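Local atomic coordinates of V-type ATP synthase alpha chain (Nanoarchaeum equitans Kin4-M, PDB entry 5BN3), a protein that serves as subunit A of a V-type ATP synthase, an alpha/beta-family protein built around a P-loop nucleotide-binding domain that carries ADP in this structure. Residues 192-204 and 209-221. Sequence-based numbering, arbitrary orientation.
Sequences EKLDYNYPFITGT and IMFPIAKGGSAAV
Pro199 and Ala214 form an isolated antiparallel bridge, a non-hydrogen-bonded pair whose flanking residues supply the bonds. Lys215 N donates to Tyr198 O over 2.8 Å, nearly straight at 172°, and Phe200 N donates to Ile213 O, also over 2.8 Å. The bridge shows how two loops can be joined without extended strands, because side chains and water continue what the backbone begins. Tyr196 lies obliquely against the turn that follows, its CG 3.6 Å from Ala214 CB and its OH 3.6 Å from Gly217 CA. With CG anti to the carbonyl carbon (chi1 -69°), its ring runs along Ala214-Gly217, a type II turn closed by Gly217 N on Ala214 O. Beyond the bridge, Phe200 and Ile213 lie side by side, with Phe200 CB 3.9 Å from Ile213 CG1. The Lys215 chain passes Tyr198 O and Pro199 O, then bends at its last torsion to bring NZ to the edge of the Phe200 ring, 4.1 Å from CD1. There NZ donates to water 3, which also links Pro199 O and Ile201 N, while Asp241 O takes a further bond from the ammonium. Water 4 similarly spans Phe200 O and Ile213 N.

Further out, Gln426 receives the Ala214 amide, and Thr374, part of a magnesium site, bonds Gly216 N. The turn leads into strand 218-222, which runs up to the P-loop beside ADP. The chemistry is thus mainly that of main-chain polar groups, satisfied directly or through bridging water, with the lysine charge probably tempered by carbonyl and water oxygens.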
loop_
_atom_site.group_PDB
_atom_site.type_symbol
_atom_site.label_atom_id
_atom_site.label_comp_id
_atom_site.label_asym_id
_atom_site.label_seq_id
_atom_site.Cartn_x
_atom_site.Cartn_y
_atom_site.Cartn_z
ATOM N N GLU A 192 8.661 -4.233 -46.310
ATOM C CA GLU A 192 7.841 -5.151 -45.520
ATOM C C GLU A 192 8.611 -5.810 -44.380
ATOM O O GLU A 192 9.831 -5.991 -44.454
ATOM C CB GLU A 192 7.201 -6.222 -46.412
ATOM C CG GLU A 192 8.164 -7.281 -46.930
ATOM C CD GLU A 192 7.498 -8.253 -47.890
ATOM O OE1 GLU A 192 6.585 -7.828 -48.630
ATOM O OE2 GLU A 192 7.887 -9.441 -47.905
ATOM N N LYS A 193 7.886 -6.162 -43.324
ATOM C CA LYS A 193 8.456 -6.908 -42.212
ATOM C C LYS A 193 8.705 -8.339 -42.665
ATOM O O LYS A 193 7.864 -8.937 -43.336
ATOM C CB LYS A 193 7.486 -6.901 -41.031
ATOM C CG LYS A 193 6.919 -5.525 -40.708
ATOM C CD LYS A 193 5.776 -5.604 -39.701
ATOM C CE LYS A 193 5.101 -4.248 -39.513
ATOM N NZ LYS A 193 4.499 -3.733 -40.775
ATOM N N LEU A 194 9.866 -8.882 -42.313
ATOM C CA LEU A 194 10.201 -10.252 -42.683
ATOM C C LEU A 194 10.086 -11.169 -41.473
ATOM O O LEU A 194 10.087 -10.705 -40.331
ATOM C CB LEU A 194 11.618 -10.328 -43.259
ATOM C CG LEU A 194 11.902 -9.577 -44.562
ATOM C CD1 LEU A 194 13.344 -9.791 -45.011
ATOM C CD2 LEU A 194 10.936 -10.014 -45.644
ATOM N N ASP A 195 9.981 -12.469 -41.724
ATOM C CA ASP A 195 9.959 -13.444 -40.645
ATOM C C ASP A 195 11.331 -13.537 -40.003
ATOM O O ASP A 195 12.345 -13.247 -40.643
ATOM C CB ASP A 195 9.548 -14.820 -41.170
ATOM C CG ASP A 195 8.109 -14.857 -41.644
ATOM O OD1 ASP A 195 7.318 -13.991 -41.216
ATOM O OD2 ASP A 195 7.770 -15.759 -42.441
ATOM N N TYR A 196 11.364 -13.936 -38.737
ATOM C CA TYR A 196 12.629 -14.246 -38.090
ATOM C C TYR A 196 13.278 -15.400 -38.838
ATOM O O TYR A 196 12.599 -16.181 -39.506
ATOM C CB TYR A 196 12.417 -14.583 -36.619
ATOM C CG TYR A 196 11.986 -13.390 -35.805
ATOM C CD1 TYR A 196 12.590 -12.154 -35.985
ATOM C CD2 TYR A 196 10.967 -13.492 -34.870
ATOM C CE1 TYR A 196 12.201 -11.055 -35.248
ATOM C CE2 TYR A 196 10.570 -12.397 -34.129
ATOM C CZ TYR A 196 11.192 -11.181 -34.324
ATOM O OH TYR A 196 10.806 -10.083 -33.593
ATOM N N ASN A 197 14.593 -15.506 -38.719
ATOM C CA ASN A 197 15.373 -16.294 -39.652
ATOM C C ASN A 197 16.541 -16.963 -38.955
ATOM O O ASN A 197 16.869 -18.123 -39.210
ATOM C CB ASN A 197 15.903 -15.339 -40.724
ATOM C CG ASN A 197 16.678 -16.042 -41.810
ATOM O OD1 ASN A 197 16.496 -17.235 -42.049
ATOM N ND2 ASN A 197 17.545 -15.299 -42.487
ATOM N N TYR A 198 17.146 -16.213 -38.045
ATOM C CA TYR A 198 18.484 -16.503 -37.574
ATOM C C TYR A 198 18.633 -15.982 -36.151
ATOM O O TYR A 198 18.163 -14.888 -35.837
ATOM C CB TYR A 198 19.461 -15.780 -38.495
ATOM C CG TYR A 198 20.857 -16.336 -38.532
ATOM C CD1 TYR A 198 21.197 -17.346 -39.421
ATOM C CD2 TYR A 198 21.845 -15.831 -37.703
ATOM C CE1 TYR A 198 22.481 -17.847 -39.471
ATOM C CE2 TYR A 198 23.130 -16.325 -37.744
ATOM C CZ TYR A 198 23.443 -17.333 -38.629
ATOM O OH TYR A 198 24.726 -17.825 -38.669
ATOM N N PRO A 199 19.290 -16.763 -35.282
ATOM C CA PRO A 199 19.431 -16.344 -33.884
ATOM C C PRO A 199 20.348 -15.135 -33.731
ATOM O O PRO A 199 21.248 -14.939 -34.550
ATOM C CB PRO A 199 20.064 -17.569 -33.214
ATOM C CG PRO A 199 20.770 -18.283 -34.321
ATOM C CD PRO A 199 19.919 -18.070 -35.541
ATOM N N PHE A 200 20.103 -14.334 -32.700
ATOM C CA PHE A 200 20.989 -13.236 -32.345
ATOM C C PHE A 200 22.066 -13.784 -31.411
ATOM O O PHE A 200 21.810 -14.023 -30.230
ATOM C CB PHE A 200 20.189 -12.123 -31.661
ATOM C CG PHE A 200 21.022 -10.957 -31.207
ATOM C CD1 PHE A 200 21.690 -10.163 -32.126
ATOM C CD2 PHE A 200 21.111 -10.636 -29.859
ATOM C CE1 PHE A 200 22.448 -9.082 -31.711
ATOM C CE2 PHE A 200 21.866 -9.554 -29.435
ATOM C CZ PHE A 200 22.536 -8.775 -30.362
ATOM N N ILE A 201 23.263 -14.007 -31.950
ATOM C CA ILE A 201 24.359 -14.575 -31.167
ATOM C C ILE A 201 25.125 -13.480 -30.424
ATOM O O ILE A 201 25.735 -12.610 -31.044
ATOM C CB ILE A 201 25.333 -15.383 -32.048
ATOM C CG1 ILE A 201 24.574 -16.442 -32.855
ATOM C CG2 ILE A 201 26.413 -16.028 -31.191
ATOM C CD1 ILE A 201 23.866 -17.479 -32.004
ATOM N N THR A 202 25.098 -13.545 -29.095
ATOM C CA THR A 202 25.654 -12.493 -28.247
ATOM C C THR A 202 27.097 -12.754 -27.835
ATOM O O THR A 202 27.865 -11.819 -27.610
ATOM C CB THR A 202 24.809 -12.300 -26.970
ATOM O OG1 THR A 202 24.869 -13.485 -26.166
ATOM C CG2 THR A 202 23.366 -12.011 -27.328
ATOM N N GLY A 203 27.459 -14.026 -27.720
ATOM C CA GLY A 203 28.763 -14.386 -27.196
ATOM C C GLY A 203 28.670 -14.687 -25.713
ATOM O O GLY A 203 29.657 -15.065 -25.080
ATOM N N THR A 204 27.472 -14.502 -25.162
ATOM C CA THR A 204 27.185 -14.870 -23.779
ATOM C C THR A 204 26.325 -16.132 -23.781
ATOM O O THR A 204 25.246 -16.151 -24.376
ATOM C CB THR A 204 26.457 -13.733 -23.035
ATOM O OG1 THR A 204 27.309 -12.581 -22.970
ATOM C CG2 THR A 204 26.097 -14.164 -21.620
ATOM N N ILE A 209 21.954 -19.783 -25.723
ATOM C CA ILE A 209 21.343 -21.108 -25.711
ATOM C C ILE A 209 20.044 -21.147 -24.912
ATOM O O ILE A 209 19.016 -21.617 -25.403
ATOM C CB ILE A 209 22.305 -22.164 -25.135
ATOM C CG1 ILE A 209 23.620 -22.161 -25.911
ATOM C CG2 ILE A 209 21.674 -23.538 -25.191
ATOM C CD1 ILE A 209 23.470 -22.518 -27.378
ATOM N N MET A 210 20.096 -20.647 -23.682
ATOM C CA MET A 210 18.953 -20.732 -22.782
ATOM C C MET A 210 17.788 -19.836 -23.200
ATOM O O MET A 210 16.664 -20.312 -23.347
ATOM C CB MET A 210 19.389 -20.425 -21.347
ATOM C CG MET A 210 20.490 -21.337 -20.820
ATOM S SD MET A 210 19.899 -23.006 -20.460
ATOM C CE MET A 210 20.518 -23.893 -21.880
ATOM N N PHE A 211 18.053 -18.547 -23.404
ATOM C CA PHE A 211 16.983 -17.607 -23.754
ATOM C C PHE A 211 17.291 -16.738 -24.976
ATOM O O PHE A 211 17.208 -15.511 -24.897
ATOM C CB PHE A 211 16.664 -16.712 -22.549
ATOM C CG PHE A 211 16.445 -17.475 -21.267
ATOM C CD1 PHE A 211 15.232 -18.097 -21.015
ATOM C CD2 PHE A 211 17.453 -17.568 -20.316
ATOM C CE1 PHE A 211 15.026 -18.801 -19.838
ATOM C CE2 PHE A 211 17.253 -18.270 -19.138
ATOM C CZ PHE A 211 16.037 -18.886 -18.901
ATOM N N PRO A 212 17.605 -17.366 -26.123
ATOM C CA PRO A 212 18.022 -16.552 -27.268
ATOM C C PRO A 212 16.859 -15.836 -27.942
ATOM O O PRO A 212 15.724 -16.310 -27.880
ATOM C CB PRO A 212 18.605 -17.590 -28.231
ATOM C CG PRO A 212 17.817 -18.824 -27.950
ATOM C CD PRO A 212 17.549 -18.802 -26.461
ATOM N N ILE A 213 17.145 -14.698 -28.567
ATOM C CA ILE A 213 16.185 -14.050 -29.448
ATOM C C ILE A 213 16.697 -14.130 -30.879
ATOM O O ILE A 213 17.857 -14.476 -31.114
ATOM C CB ILE A 213 15.959 -12.568 -29.083
ATOM C CG1 ILE A 213 17.268 -11.780 -29.152
ATOM C CG2 ILE A 213 15.357 -12.447 -27.710
ATOM C CD1 ILE A 213 17.095 -10.293 -28.857
ATOM N N ALA A 214 15.840 -13.798 -31.834
ATOM C CA ALA A 214 16.251 -13.785 -33.233
ATOM C C ALA A 214 16.808 -12.417 -33.605
ATOM O O ALA A 214 16.549 -11.429 -32.909
ATOM C CB ALA A 214 15.081 -14.134 -34.123
ATOM N N LYS A 215 17.573 -12.359 -34.694
ATOM C CA LYS A 215 18.017 -11.080 -35.239
ATOM C C LYS A 215 16.799 -10.261 -35.632
ATOM O O LYS A 215 15.945 -10.730 -36.390
ATOM C CB LYS A 215 18.907 -11.276 -36.471
ATOM C CG LYS A 215 20.371 -11.542 -36.170
ATOM C CD LYS A 215 21.237 -11.176 -37.371
ATOM C CE LYS A 215 22.700 -11.493 -37.125
ATOM N NZ LYS A 215 23.207 -10.865 -35.876
ATOM N N GLY A 216 16.721 -9.039 -35.120
ATOM C CA GLY A 216 15.568 -8.195 -35.362
ATOM C C GLY A 216 14.570 -8.295 -34.227
ATOM O O GLY A 216 13.530 -7.639 -34.246
ATOM N N GLY A 217 14.884 -9.120 -33.233
ATOM C CA GLY A 217 14.022 -9.263 -32.074
ATOM C C GLY A 217 14.282 -8.194 -31.027
ATOM O O GLY A 217 14.999 -7.225 -31.276
ATOM N N SER A 218 13.687 -8.365 -29.852
ATOM C CA SER A 218 13.900 -7.435 -28.752
ATOM C C SER A 218 13.851 -8.164 -27.418
ATOM O O SER A 218 13.206 -9.206 -27.300
ATOM C CB SER A 218 12.863 -6.311 -28.783
ATOM O OG SER A 218 11.546 -6.831 -28.783
ATOM N N ALA A 219 14.534 -7.611 -26.420
ATOM C CA ALA A 219 14.559 -8.196 -25.084
ATOM C C ALA A 219 14.616 -7.116 -24.018
ATOM O O ALA A 219 15.144 -6.027 -24.251
ATOM C CB ALA A 219 15.741 -9.135 -24.935
ATOM N N ALA A 220 14.079 -7.431 -22.844
ATOM C CA ALA A 220 14.166 -6.541 -21.693
ATOM C C ALA A 220 15.134 -7.113 -20.660
ATOM O O ALA A 220 15.162 -8.325 -20.435
ATOM C CB ALA A 220 12.796 -6.344 -21.076
ATOM N N VAL A 221 15.923 -6.240 -20.034
ATOM C CA VAL A 221 16.849 -6.651 -18.979
ATOM C C VAL A 221 16.590 -5.854 -17.703
ATOM O O VAL A 221 17.277 -4.871 -17.428
ATOM C CB VAL A 221 18.328 -6.460 -19.397
ATOM C CG1 VAL A 221 19.260 -7.140 -18.398
ATOM C CG2 VAL A 221 18.576 -7.013 -20.790
HETATM O O HOH W 1 11.387 -7.034 -32.956
HETATM O O HOH W 2 16.067 -13.369 -37.784
HETATM O O HOH W 3 23.733 -13.307 -34.721
HETATM O O HOH W 4 20.039 -13.922 -28.127
#